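Local coordinates for protein group II chitinase (Ostrinia furnacalis, PDB 6JAW) that probably hydrolyses internal glycosidic links of chitin, acting through this chain, one glycoside hydrolase family 18 catalytic domain of a much longer, multi-domain protein, at residues T197-G202 with G209-L214; H201-K206 with V269-E274; G247-G252 with S321-E326. All coordinates share one frame; numbering follows the deposited sequence.

Contact 1 of 3, residues T197-G202 with G209-L214; sequences TYDYHG and GHVAPL. With BBO (2-[3-(morpholin-4-yl)propyl]-1H-benzo[de]isoquinoline-1,3(2H)-dione), chain B.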
loop_
_atom_site.group_PDB
_atom_site.type_symbol
_atom_site.label_atom_id
_atom_site.label_comp_id
_atom_site.label_asym_id
_atom_site.label_seq_id
_atom_site.Cartn_x
_atom_site.Cartn_y
_atom_site.Cartn_z
ATOM N N THR A 197 0.218 2.369 -6.154
ATOM C CA THR A 197 0.386 1.932 -7.541
ATOM C C THR A 197 0.417 0.404 -7.621
ATOM O O THR A 197 1.401 -0.213 -8.022
ATOM C CB THR A 197 1.651 2.541 -8.139
ATOM O OG1 THR A 197 2.695 2.526 -7.160
ATOM C CG2 THR A 197 1.414 3.992 -8.587
ATOM N N TYR A 198 -0.694 -0.202 -7.214
ATOM C CA TYR A 198 -0.890 -1.644 -7.301
ATOM C C TYR A 198 -2.386 -1.912 -7.232
ATOM O O TYR A 198 -3.190 -0.991 -7.066
ATOM C CB TYR A 198 -0.130 -2.403 -6.205
ATOM C CG TYR A 198 -0.230 -1.798 -4.828
ATOM C CD1 TYR A 198 -1.388 -1.928 -4.068
ATOM C CD2 TYR A 198 0.839 -1.102 -4.280
ATOM C CE1 TYR A 198 -1.481 -1.373 -2.806
ATOM C CE2 TYR A 198 0.759 -0.545 -3.014
ATOM C CZ TYR A 198 -0.400 -0.683 -2.282
ATOM O OH TYR A 198 -0.478 -0.132 -1.022
ATOM N N ASP A 199 -2.751 -3.186 -7.376
ATOM C CA ASP A 199 -4.145 -3.600 -7.528
ATOM C C ASP A 199 -4.812 -2.912 -8.713
ATOM O O ASP A 199 -6.007 -2.611 -8.677
ATOM C CB ASP A 199 -4.952 -3.348 -6.253
ATOM C CG ASP A 199 -4.525 -4.238 -5.117
ATOM O OD1 ASP A 199 -3.833 -5.251 -5.365
ATOM O OD2 ASP A 199 -4.862 -3.903 -3.971
ATOM N N TYR A 200 -4.049 -2.641 -9.771
ATOM C CA TYR A 200 -4.678 -2.208 -11.012
ATOM C C TYR A 200 -5.592 -3.288 -11.569
ATOM O O TYR A 200 -6.569 -2.984 -12.263
ATOM C CB TYR A 200 -3.621 -1.854 -12.049
ATOM C CG TYR A 200 -2.866 -0.588 -11.753
ATOM C CD1 TYR A 200 -3.405 0.649 -12.068
ATOM C CD2 TYR A 200 -1.610 -0.629 -11.161
ATOM C CE1 TYR A 200 -2.707 1.816 -11.810
ATOM C CE2 TYR A 200 -0.903 0.530 -10.903
ATOM C CZ TYR A 200 -1.456 1.748 -11.231
ATOM O OH TYR A 200 -0.761 2.908 -10.973
ATOM N N HIS A 201 -5.282 -4.550 -11.293
ATOM C CA HIS A 201 -6.037 -5.668 -11.829
ATOM C C HIS A 201 -6.175 -6.733 -10.758
ATOM O O HIS A 201 -5.299 -6.899 -9.905
ATOM C CB HIS A 201 -5.365 -6.248 -13.083
ATOM C CG HIS A 201 -5.263 -5.271 -14.211
ATOM N ND1 HIS A 201 -6.366 -4.798 -14.888
ATOM C CD2 HIS A 201 -4.189 -4.653 -14.760
ATOM C CE1 HIS A 201 -5.976 -3.940 -15.814
ATOM N NE2 HIS A 201 -4.660 -3.836 -15.758
ATOM N N GLY A 202 -7.294 -7.439 -10.807
ATOM C CA GLY A 202 -7.560 -8.520 -9.882
ATOM C C GLY A 202 -8.785 -9.285 -10.331
ATOM O O GLY A 202 -9.356 -9.001 -11.385
ATOM N N GLY A 209 -4.848 -10.143 -15.258
ATOM C CA GLY A 209 -4.120 -8.904 -15.456
ATOM C C GLY A 209 -3.033 -8.827 -14.410
ATOM O O GLY A 209 -3.012 -9.602 -13.448
ATOM N N HIS A 210 -2.122 -7.877 -14.598
ATOM C CA HIS A 210 -1.034 -7.726 -13.648
ATOM C C HIS A 210 -1.408 -6.783 -12.513
ATOM O O HIS A 210 -1.950 -5.696 -12.740
ATOM C CB HIS A 210 0.240 -7.226 -14.318
ATOM C CG HIS A 210 1.468 -7.551 -13.529
ATOM N ND1 HIS A 210 1.892 -6.784 -12.466
ATOM C CD2 HIS A 210 2.319 -8.601 -13.601
ATOM C CE1 HIS A 210 2.975 -7.329 -11.940
ATOM N NE2 HIS A 210 3.253 -8.434 -12.609
ATOM N N VAL A 211 -1.061 -7.197 -11.291
ATOM C CA VAL A 211 -1.357 -6.419 -10.090
ATOM C C VAL A 211 -0.813 -4.996 -10.178
ATOM O O VAL A 211 -1.445 -4.062 -9.677
ATOM C CB VAL A 211 -0.827 -7.153 -8.834
ATOM C CG1 VAL A 211 0.686 -7.392 -8.913
ATOM C CG2 VAL A 211 -1.191 -6.390 -7.558
ATOM N N ALA A 212 0.344 -4.790 -10.806
ATOM C CA ALA A 212 1.009 -3.483 -10.767
ATOM C C ALA A 212 1.874 -3.261 -11.999
ATOM O O ALA A 212 3.110 -3.243 -11.924
ATOM C CB ALA A 212 1.844 -3.331 -9.497
ATOM N N PRO A 213 1.251 -3.031 -13.154
ATOM C CA PRO A 213 2.027 -2.669 -14.343
ATOM C C PRO A 213 2.751 -1.353 -14.126
ATOM O O PRO A 213 2.201 -0.413 -13.547
ATOM C CB PRO A 213 0.964 -2.530 -15.440
ATOM C CG PRO A 213 -0.292 -3.056 -14.858
ATOM C CD PRO A 213 -0.193 -2.910 -13.390
ATOM N N LEU A 214 3.998 -1.302 -14.595
ATOM C CA LEU A 214 4.767 -0.067 -14.566
ATOM C C LEU A 214 4.449 0.805 -15.776
ATOM O O LEU A 214 4.224 2.010 -15.639
ATOM C CB LEU A 214 6.264 -0.381 -14.513
ATOM C CG LEU A 214 7.231 0.804 -14.592
ATOM C CD1 LEU A 214 6.967 1.798 -13.466
ATOM C CD2 LEU A 214 8.676 0.320 -14.543
HETATM C C10 BBO B . -11.181 -2.653 -6.869
HETATM C C13 BBO B . -7.859 -4.260 -3.522
HETATM C C15 BBO B . -6.898 -3.914 -1.226
HETATM C C17 BBO B . -3.363 -4.573 -0.508
HETATM C C01 BBO B . -12.414 -2.753 -7.505
HETATM C C02 BBO B . -13.317 -3.762 -7.150
HETATM C C03 BBO B . -12.985 -4.676 -6.151
HETATM C C04 BBO B . -13.859 -5.704 -5.764
HETATM C C05 BBO B . -13.469 -6.595 -4.753
HETATM C C06 BBO B . -12.247 -6.486 -4.127
HETATM C C07 BBO B . -11.404 -5.488 -4.508
HETATM C C08 BBO B . -11.758 -4.575 -5.518
HETATM C C09 BBO B . -10.861 -3.558 -5.886
HETATM C C11 BBO B . -9.511 -3.442 -5.189
HETATM C C12 BBO B . -10.058 -5.374 -3.816
HETATM C C14 BBO B . -7.775 -3.306 -2.329
HETATM C C16 BBO B . -4.560 -3.682 -0.874
HETATM C C18 BBO B . -4.985 -6.280 -0.315
HETATM C C19 BBO B . -5.484 -5.792 -1.668
HETATM N N01 BBO B . -9.155 -4.350 -4.171
HETATM N N02 BBO B . -5.582 -4.332 -1.697
HETATM O O01 BBO B . -8.628 -2.429 -5.554
HETATM O O02 BBO B . -9.725 -6.289 -2.817
HETATM O O03 BBO B . -3.661 -5.889 -0.119
#

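Contact 2 of 3, residues H201-K206 with V269-E274; sequences HGQWDK and VSDGGE. With BBO (2-[3-(morpholin-4-yl)propyl]-1H-benzo[de]isoquinoline-1,3(2H)-dione), chain B.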
loop_
_atom_site.group_PDB
_atom_site.type_symbol
_atom_site.label_atom_id
_atom_site.label_comp_id
_atom_site.label_asym_id
_atom_site.label_seq_id
_atom_site.Cartn_x
_atom_site.Cartn_y
_atom_site.Cartn_z
ATOM N N HIS A 201 -5.282 -4.550 -11.293
ATOM C CA HIS A 201 -6.037 -5.668 -11.829
ATOM C C HIS A 201 -6.175 -6.733 -10.758
ATOM O O HIS A 201 -5.299 -6.899 -9.905
ATOM C CB HIS A 201 -5.365 -6.248 -13.083
ATOM C CG HIS A 201 -5.263 -5.271 -14.211
ATOM N ND1 HIS A 201 -6.366 -4.798 -14.888
ATOM C CD2 HIS A 201 -4.189 -4.653 -14.760
ATOM C CE1 HIS A 201 -5.976 -3.940 -15.814
ATOM N NE2 HIS A 201 -4.660 -3.836 -15.758
ATOM N N GLY A 202 -7.294 -7.439 -10.807
ATOM C CA GLY A 202 -7.560 -8.520 -9.882
ATOM C C GLY A 202 -8.785 -9.285 -10.331
ATOM O O GLY A 202 -9.356 -9.001 -11.385
ATOM N N GLN A 203 -9.195 -10.250 -9.497
ATOM C CA GLN A 203 -10.324 -11.118 -9.829
ATOM C C GLN A 203 -11.564 -10.329 -10.250
ATOM O O GLN A 203 -12.340 -10.801 -11.088
ATOM C CB GLN A 203 -10.668 -12.030 -8.642
ATOM C CG GLN A 203 -11.174 -11.299 -7.393
ATOM C CD GLN A 203 -11.375 -12.216 -6.190
ATOM O OE1 GLN A 203 -12.141 -13.180 -6.250
ATOM N NE2 GLN A 203 -10.695 -11.909 -5.088
ATOM N N TRP A 204 -11.767 -9.131 -9.692
ATOM C CA TRP A 204 -12.935 -8.323 -10.027
ATOM C C TRP A 204 -12.992 -7.945 -11.506
ATOM O O TRP A 204 -14.075 -7.608 -12.002
ATOM C CB TRP A 204 -12.956 -7.054 -9.171
ATOM C CG TRP A 204 -11.695 -6.262 -9.285
ATOM C CD1 TRP A 204 -11.416 -5.301 -10.212
ATOM C CD2 TRP A 204 -10.531 -6.365 -8.452
ATOM N NE1 TRP A 204 -10.151 -4.798 -10.008
ATOM C CE2 TRP A 204 -9.589 -5.435 -8.935
ATOM C CE3 TRP A 204 -10.195 -7.153 -7.344
ATOM C CZ2 TRP A 204 -8.337 -5.272 -8.350
ATOM C CZ3 TRP A 204 -8.950 -6.987 -6.766
ATOM C CH2 TRP A 204 -8.037 -6.058 -7.269
ATOM N N ASP A 205 -11.861 -7.977 -12.218
ATOM C CA ASP A 205 -11.849 -7.680 -13.647
ATOM C C ASP A 205 -12.477 -8.790 -14.468
ATOM O O ASP A 205 -12.828 -8.563 -15.632
ATOM C CB ASP A 205 -10.419 -7.475 -14.152
ATOM C CG ASP A 205 -9.820 -6.167 -13.696
ATOM O OD1 ASP A 205 -10.580 -5.208 -13.446
ATOM O OD2 ASP A 205 -8.579 -6.101 -13.600
ATOM N N LYS A 206 -12.583 -9.990 -13.901
ATOM C CA LYS A 206 -13.062 -11.190 -14.576
ATOM C C LYS A 206 -12.155 -11.619 -15.719
ATOM O O LYS A 206 -12.565 -12.403 -16.580
ATOM C CB LYS A 206 -14.507 -11.015 -15.067
ATOM C CG LYS A 206 -15.498 -10.682 -13.946
ATOM C CD LYS A 206 -16.217 -11.920 -13.386
ATOM C CE LYS A 206 -15.264 -12.948 -12.780
ATOM N NZ LYS A 206 -15.953 -14.093 -12.127
ATOM N N VAL A 269 -11.647 -15.348 -16.448
ATOM C CA VAL A 269 -11.388 -15.790 -15.088
ATOM C C VAL A 269 -12.726 -16.018 -14.409
ATOM O O VAL A 269 -13.610 -15.157 -14.471
ATOM C CB VAL A 269 -10.554 -14.752 -14.318
ATOM C CG1 VAL A 269 -10.836 -14.835 -12.835
ATOM C CG2 VAL A 269 -9.077 -14.949 -14.613
ATOM N N SER A 270 -12.875 -17.170 -13.762
ATOM C CA SER A 270 -14.122 -17.504 -13.094
ATOM C C SER A 270 -14.166 -17.052 -11.643
ATOM O O SER A 270 -15.261 -16.896 -11.093
ATOM C CB SER A 270 -14.366 -19.016 -13.161
ATOM O OG SER A 270 -13.362 -19.726 -12.458
ATOM N N ASP A 271 -13.017 -16.824 -11.017
ATOM C CA ASP A 271 -12.975 -16.575 -9.582
ATOM C C ASP A 271 -11.569 -16.128 -9.210
ATOM O O ASP A 271 -10.636 -16.222 -10.010
ATOM C CB ASP A 271 -13.372 -17.830 -8.796
ATOM C CG ASP A 271 -13.919 -17.511 -7.424
ATOM O OD1 ASP A 271 -14.027 -16.310 -7.094
ATOM O OD2 ASP A 271 -14.244 -18.462 -6.678
ATOM N N GLY A 272 -11.428 -15.632 -7.985
ATOM C CA GLY A 272 -10.105 -15.443 -7.432
ATOM C C GLY A 272 -9.369 -16.762 -7.301
ATOM O O GLY A 272 -9.963 -17.841 -7.294
ATOM N N GLY A 273 -8.046 -16.675 -7.212
ATOM C CA GLY A 273 -7.255 -17.871 -7.010
ATOM C C GLY A 273 -7.552 -18.524 -5.675
ATOM O O GLY A 273 -8.060 -17.898 -4.744
ATOM N N GLU A 274 -7.239 -19.811 -5.585
ATOM C CA GLU A 274 -7.425 -20.510 -4.323
ATOM C C GLU A 274 -6.574 -19.853 -3.239
ATOM O O GLU A 274 -5.431 -19.449 -3.502
ATOM C CB GLU A 274 -7.069 -21.991 -4.452
ATOM C CG GLU A 274 -7.551 -22.623 -5.746
ATOM C CD GLU A 274 -7.347 -24.128 -5.786
ATOM O OE1 GLU A 274 -6.349 -24.576 -6.391
ATOM O OE2 GLU A 274 -8.196 -24.861 -5.231
HETATM C C10 BBO B . -11.181 -2.653 -6.869
HETATM C C13 BBO B . -7.859 -4.260 -3.522
HETATM C C15 BBO B . -6.898 -3.914 -1.226
HETATM C C17 BBO B . -3.363 -4.573 -0.508
HETATM C C01 BBO B . -12.414 -2.753 -7.505
HETATM C C02 BBO B . -13.317 -3.762 -7.150
HETATM C C03 BBO B . -12.985 -4.676 -6.151
HETATM C C04 BBO B . -13.859 -5.704 -5.764
HETATM C C05 BBO B . -13.469 -6.595 -4.753
HETATM C C06 BBO B . -12.247 -6.486 -4.127
HETATM C C07 BBO B . -11.404 -5.488 -4.508
HETATM C C08 BBO B . -11.758 -4.575 -5.518
HETATM C C09 BBO B . -10.861 -3.558 -5.886
HETATM C C11 BBO B . -9.511 -3.442 -5.189
HETATM C C12 BBO B . -10.058 -5.374 -3.816
HETATM C C14 BBO B . -7.775 -3.306 -2.329
HETATM C C16 BBO B . -4.560 -3.682 -0.874
HETATM C C18 BBO B . -4.985 -6.280 -0.315
HETATM C C19 BBO B . -5.484 -5.792 -1.668
HETATM N N01 BBO B . -9.155 -4.350 -4.171
HETATM N N02 BBO B . -5.582 -4.332 -1.697
HETATM O O01 BBO B . -8.628 -2.429 -5.554
HETATM O O02 BBO B . -9.725 -6.289 -2.817
HETATM O O03 BBO B . -3.661 -5.889 -0.119
#

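Contact 3 of 3, residues G247-G252 with S321-E326; sequences GMPMYG and SFDDVE. With BBO (2-[3-(morpholin-4-yl)propyl]-1H-benzo[de]isoquinoline-1,3(2H)-dione), chain B.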
loop_
_atom_site.group_PDB
_atom_site.type_symbol
_atom_site.label_atom_id
_atom_site.label_comp_id
_atom_site.label_asym_id
_atom_site.label_seq_id
_atom_site.Cartn_x
_atom_site.Cartn_y
_atom_site.Cartn_z
ATOM N N GLY A 247 4.082 3.185 -4.365
ATOM C CA GLY A 247 3.809 1.909 -3.730
ATOM C C GLY A 247 4.238 0.744 -4.605
ATOM O O GLY A 247 4.132 0.783 -5.833
ATOM N N MET A 248 4.735 -0.306 -3.955
ATOM C CA MET A 248 5.137 -1.523 -4.633
ATOM C C MET A 248 4.559 -2.706 -3.868
ATOM O O MET A 248 4.642 -2.742 -2.627
ATOM C CB MET A 248 6.661 -1.631 -4.732
ATOM C CG MET A 248 7.254 -0.717 -5.803
ATOM S SD MET A 248 8.999 -0.432 -5.514
ATOM C CE MET A 248 8.954 0.503 -3.984
ATOM N N PRO A 249 3.950 -3.667 -4.554
ATOM C CA PRO A 249 3.284 -4.769 -3.853
ATOM C C PRO A 249 4.247 -5.906 -3.530
ATOM O O PRO A 249 5.050 -6.331 -4.367
ATOM C CB PRO A 249 2.215 -5.219 -4.858
ATOM C CG PRO A 249 2.826 -4.912 -6.199
ATOM C CD PRO A 249 3.685 -3.679 -6.007
ATOM N N MET A 250 4.163 -6.391 -2.291
ATOM C CA MET A 250 4.887 -7.577 -1.854
ATOM C C MET A 250 4.039 -8.835 -1.984
ATOM O O MET A 250 4.274 -9.819 -1.273
ATOM C CB MET A 250 5.355 -7.413 -0.403
ATOM C CG MET A 250 6.108 -6.125 -0.107
ATOM S SD MET A 250 7.801 -6.136 -0.707
ATOM C CE MET A 250 7.611 -5.195 -2.224
ATOM N N TYR A 251 3.046 -8.807 -2.860
ATOM C CA TYR A 251 2.066 -9.867 -2.974
ATOM C C TYR A 251 1.619 -9.939 -4.422
ATOM O O TYR A 251 1.941 -9.076 -5.241
ATOM C CB TYR A 251 0.858 -9.617 -2.064
ATOM C CG TYR A 251 0.088 -8.384 -2.478
ATOM C CD1 TYR A 251 0.458 -7.129 -2.011
ATOM C CD2 TYR A 251 -0.982 -8.468 -3.362
ATOM C CE1 TYR A 251 -0.231 -5.992 -2.398
ATOM C CE2 TYR A 251 -1.674 -7.340 -3.756
ATOM C CZ TYR A 251 -1.292 -6.105 -3.267
ATOM O OH TYR A 251 -1.967 -4.971 -3.646
ATOM N N GLY A 252 0.836 -10.961 -4.726
ATOM C CA GLY A 252 0.299 -11.137 -6.056
ATOM C C GLY A 252 -1.212 -11.241 -6.010
ATOM O O GLY A 252 -1.793 -11.624 -4.993
ATOM N N SER A 321 -0.279 -12.861 -10.706
ATOM C CA SER A 321 0.639 -11.842 -11.186
ATOM C C SER A 321 1.249 -11.116 -9.998
ATOM O O SER A 321 0.592 -10.918 -8.976
ATOM C CB SER A 321 -0.070 -10.848 -12.099
ATOM O OG SER A 321 -1.117 -10.218 -11.388
ATOM N N PHE A 322 2.505 -10.706 -10.140
ATOM C CA PHE A 322 3.246 -10.209 -8.987
ATOM C C PHE A 322 4.504 -9.504 -9.469
ATOM O O PHE A 322 4.833 -9.511 -10.660
ATOM C CB PHE A 322 3.614 -11.353 -8.039
ATOM C CG PHE A 322 4.499 -12.397 -8.671
ATOM C CD1 PHE A 322 3.966 -13.358 -9.512
ATOM C CD2 PHE A 322 5.863 -12.406 -8.432
ATOM C CE1 PHE A 322 4.771 -14.318 -10.094
ATOM C CE2 PHE A 322 6.679 -13.369 -9.018
ATOM C CZ PHE A 322 6.134 -14.319 -9.849
ATOM N N ASP A 323 5.224 -8.921 -8.513
ATOM C CA ASP A 323 6.507 -8.280 -8.766
ATOM C C ASP A 323 7.643 -9.159 -8.253
ATOM O O ASP A 323 7.590 -9.659 -7.125
ATOM C CB ASP A 323 6.575 -6.909 -8.095
ATOM C CG ASP A 323 5.860 -5.834 -8.893
ATOM O OD1 ASP A 323 5.178 -6.180 -9.884
ATOM O OD2 ASP A 323 5.982 -4.645 -8.530
ATOM N N ASP A 324 8.665 -9.343 -9.080
ATOM C CA ASP A 324 9.876 -10.030 -8.662
ATOM C C ASP A 324 10.991 -9.007 -8.461
ATOM O O ASP A 324 10.789 -7.796 -8.602
ATOM C CB ASP A 324 10.265 -11.119 -9.671
ATOM C CG ASP A 324 10.593 -10.569 -11.061
ATOM O OD1 ASP A 324 10.389 -9.364 -11.324
ATOM O OD2 ASP A 324 11.067 -11.361 -11.905
ATOM N N VAL A 325 12.179 -9.509 -8.122
ATOM C CA VAL A 325 13.312 -8.630 -7.851
ATOM C C VAL A 325 13.647 -7.795 -9.081
ATOM O O VAL A 325 13.983 -6.609 -8.974
ATOM C CB VAL A 325 14.522 -9.459 -7.378
ATOM C CG1 VAL A 325 15.795 -8.626 -7.425
ATOM C CG2 VAL A 325 14.276 -10.008 -5.966
ATOM N N GLU A 326 13.540 -8.392 -10.270
ATOM C CA GLU A 326 13.957 -7.696 -11.482
ATOM C C GLU A 326 13.075 -6.484 -11.761
ATOM O O GLU A 326 13.580 -5.375 -11.968
ATOM C CB GLU A 326 13.952 -8.660 -12.669
ATOM C CG GLU A 326 14.429 -8.020 -13.958
ATOM C CD GLU A 326 14.531 -9.008 -15.108
ATOM O OE1 GLU A 326 15.644 -9.172 -15.653
ATOM O OE2 GLU A 326 13.498 -9.614 -15.467
HETATM C C10 BBO B . -11.181 -2.653 -6.869
HETATM C C13 BBO B . -7.859 -4.260 -3.522
HETATM C C15 BBO B . -6.898 -3.914 -1.226
HETATM C C17 BBO B . -3.363 -4.573 -0.508
HETATM C C01 BBO B . -12.414 -2.753 -7.505
HETATM C C02 BBO B . -13.317 -3.762 -7.150
HETATM C C03 BBO B . -12.985 -4.676 -6.151
HETATM C C04 BBO B . -13.859 -5.704 -5.764
HETATM C C05 BBO B . -13.469 -6.595 -4.753
HETATM C C06 BBO B . -12.247 -6.486 -4.127
HETATM C C07 BBO B . -11.404 -5.488 -4.508
HETATM C C08 BBO B . -11.758 -4.575 -5.518
HETATM C C09 BBO B . -10.861 -3.558 -5.886
HETATM C C11 BBO B . -9.511 -3.442 -5.189
HETATM C C12 BBO B . -10.058 -5.374 -3.816
HETATM C C14 BBO B . -7.775 -3.306 -2.329
HETATM C C16 BBO B . -4.560 -3.682 -0.874
HETATM C C18 BBO B . -4.985 -6.280 -0.315
HETATM C C19 BBO B . -5.484 -5.792 -1.668
HETATM N N01 BBO B . -9.155 -4.350 -4.171
HETATM N N02 BBO B . -5.582 -4.332 -1.697
HETATM O O01 BBO B . -8.628 -2.429 -5.554
HETATM O O02 BBO B . -9.725 -6.289 -2.817
HETATM O O03 BBO B . -3.661 -5.889 -0.119
HETATM O O HOH W 1 4.993 -9.132 -5.486
#

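Contact 1 of 3, residues T197-G202 with G209-L214
Asp-199, Tyr-200 and His-201 fold against Val-211, Pro-213 and His-210 in the long loop that follows strand 192-195, the sixth barrel strand of the family 18 TIM barrel. Tyr-198 and Asp-199 close the Met-x-Tyr-Asp motif of the family, which lies in the substrate cleft at the end of this strand.

Backbone polarity centres on the carbonyl of Val-211. Tyr-200 N donates to Val-211 O at 3.0 Å, tilted 31° from the carbonyl plane, while Tyr-198 CA adds a C-H...O contact to the same oxygen. Within the second segment, Ala-212 N bonds nearly straight (169°) to His-210 ND1 at 3.0 Å. Since ND1 accepts, the imidazole proton probably sits on NE2.

Asp-199 meets the bound naphthalimide ligand. Its OD1 is gripped by Tyr-251 and Gln-253 and lies 3.6 Å from Val-211 CG2, so an apolar methyl covers the carboxylate that those two bonds position. Asp-199 OD2 takes a hydrogen bond from morpholine N02 of the ligand, modelled at a very short 2.4 Å whose exact value is doubtful.

Apolar packing joins the neighbouring residues. Ala-212 CB meets Tyr-198 CB at 3.9 Å, a small methyl fitting a buried corner. With CG anti to its carbonyl carbon (chi1 -71°), Tyr-200 brings CD2 to 3.5 Å from Pro-213 CD, and its hydroxyl goes on to Thr-230.

His-201 makes an edge-on polar contact instead. Gly-209, lacking a side chain, admits the flank of this histidine, whose ND1 is hydrogen-bonded to Asp-205. On the same ring, His-201 CD2 sits 3.2 Å from His-210 O, which lies at the ring edge, in its plane.

Contact 2 of 3, residues H201-K206 with V269-E274
Val-269 N donates to Lys-206 O at 3.1 Å, joining the start of strand 269-272 to the end of a 3-10 turn, 203-205, in the loop after strand 192-195. The N-H comes from well above the carbonyl plane (59° out of it), not on a lone pair. Lys-206 ends the turn in a left-handed conformation (phi 64°). The beta-branched Val-269 rests CB 3.8 Å from Lys-206 C and spreads its side chain over Phe-255 and Ile-257 of the neighbouring strand.

Ser-270 contributes its backbone oxygen, Ser-270 O, which receives a weak hydrogen bond from Lys-206 NZ at 3.1 Å. The lysine chain gets there by bending at chi2 and chi3, folding back over the strand with Lys-206 CE 3.2 Å from Val-269 O. Together Ser-270 and Asp-271 sit opposite the single Thr-256 of strand 244-257, forming a classic beta bulge.

Asp-271 turns OD1 back to its own chain, accepting weakly from Gly-272 N. Lys-206 NZ stays 5.8 Å from Asp-271 OD1, too far for a salt bridge, so any attraction is probably weak.

Gly-272, bare of side chain, lets Gln-203 run alongside the backbone, with Gln-203 CB 3.7 Å from Gly-272 CA. Extended beyond CG, the glutamine then sets OE1 3.1 Å from Gly-272 N, and its NE2 bonds weakly to Lys-282 O.

The turn so docked carries Trp-204, whose indole has the ligand's naphthalimide over one face (Trp-204 CE3 to ligand C07 3.5 Å) and Gly-202 CA against the opposite one: a flat aromatic platform of the kind that lines family 18 substrate clefts, here beside the alpha+beta insertion.

Contact 3 of 3, residues G247-G252 with S321-E326
Gly-252 and Ser-321 come together where strand 244-257, the seventh strand of the TIM barrel, runs out into the alpha+beta insertion typical of this chitinase subfamily and the chain returns from it toward helix 325-337. Gly-252 CA lies only 2.9 Å from Ser-321 O, an approach suited to a residue without a side chain. The Ser-321 hydroxyl is engaged by Gly-209 O and Val-211 N of the barrel loop.

No direct hydrogen bond crosses the contact; a water carries the polar link. It accepts from Asp-323 N at 3.0 Å and can donate to Pro-249 O (3.0 Å) and Tyr-251 O (3.1 Å), with more acceptors around it than its protons can serve at once. The water thus ties the backbone of strand 244-257 to that just before helix 325-337.

Packing is by small surfaces. Pro-249 and Asp-323 cross at about a right angle, Pro-249 CD 3.5 Å from Asp-323 OD2, the oxygen that forms a salt bridge with Lys-331. Phe-322 CB covers Gly-252 CA at 3.9 Å, whereas its ring, directed by CG between backbone N and carbonyl carbon (chi1 61°), packs on Ile-290 and Ile-294.

Tyr-251 stacks with Phe-284, hydrogen-bonds through OH to Asp-199 OD1, and holds one ring face to the ligand's morpholine, Tyr-251 CZ 3.9 Å from ligand O03.

Contacts 1 and 2 begin in the same loop after strand 192-195, share His-201 and Gly-202, and have centres about 12 Å apart. Contact 3, its centre about 9 Å from that of contact 1, opens once contact 1 has closed; hydrogen bonds from Asp-199 to Tyr-251 and between Gly-209 and Ser-321 join the two. Contacts 2 and 3, about 17 Å apart between centres, have alternating segments and are related through the antiparallel neighbours 244-257 and 269-272 without touching. The ligand is met by the loop after strand 192-195 and by strand 244-257, with the insertion packed behind.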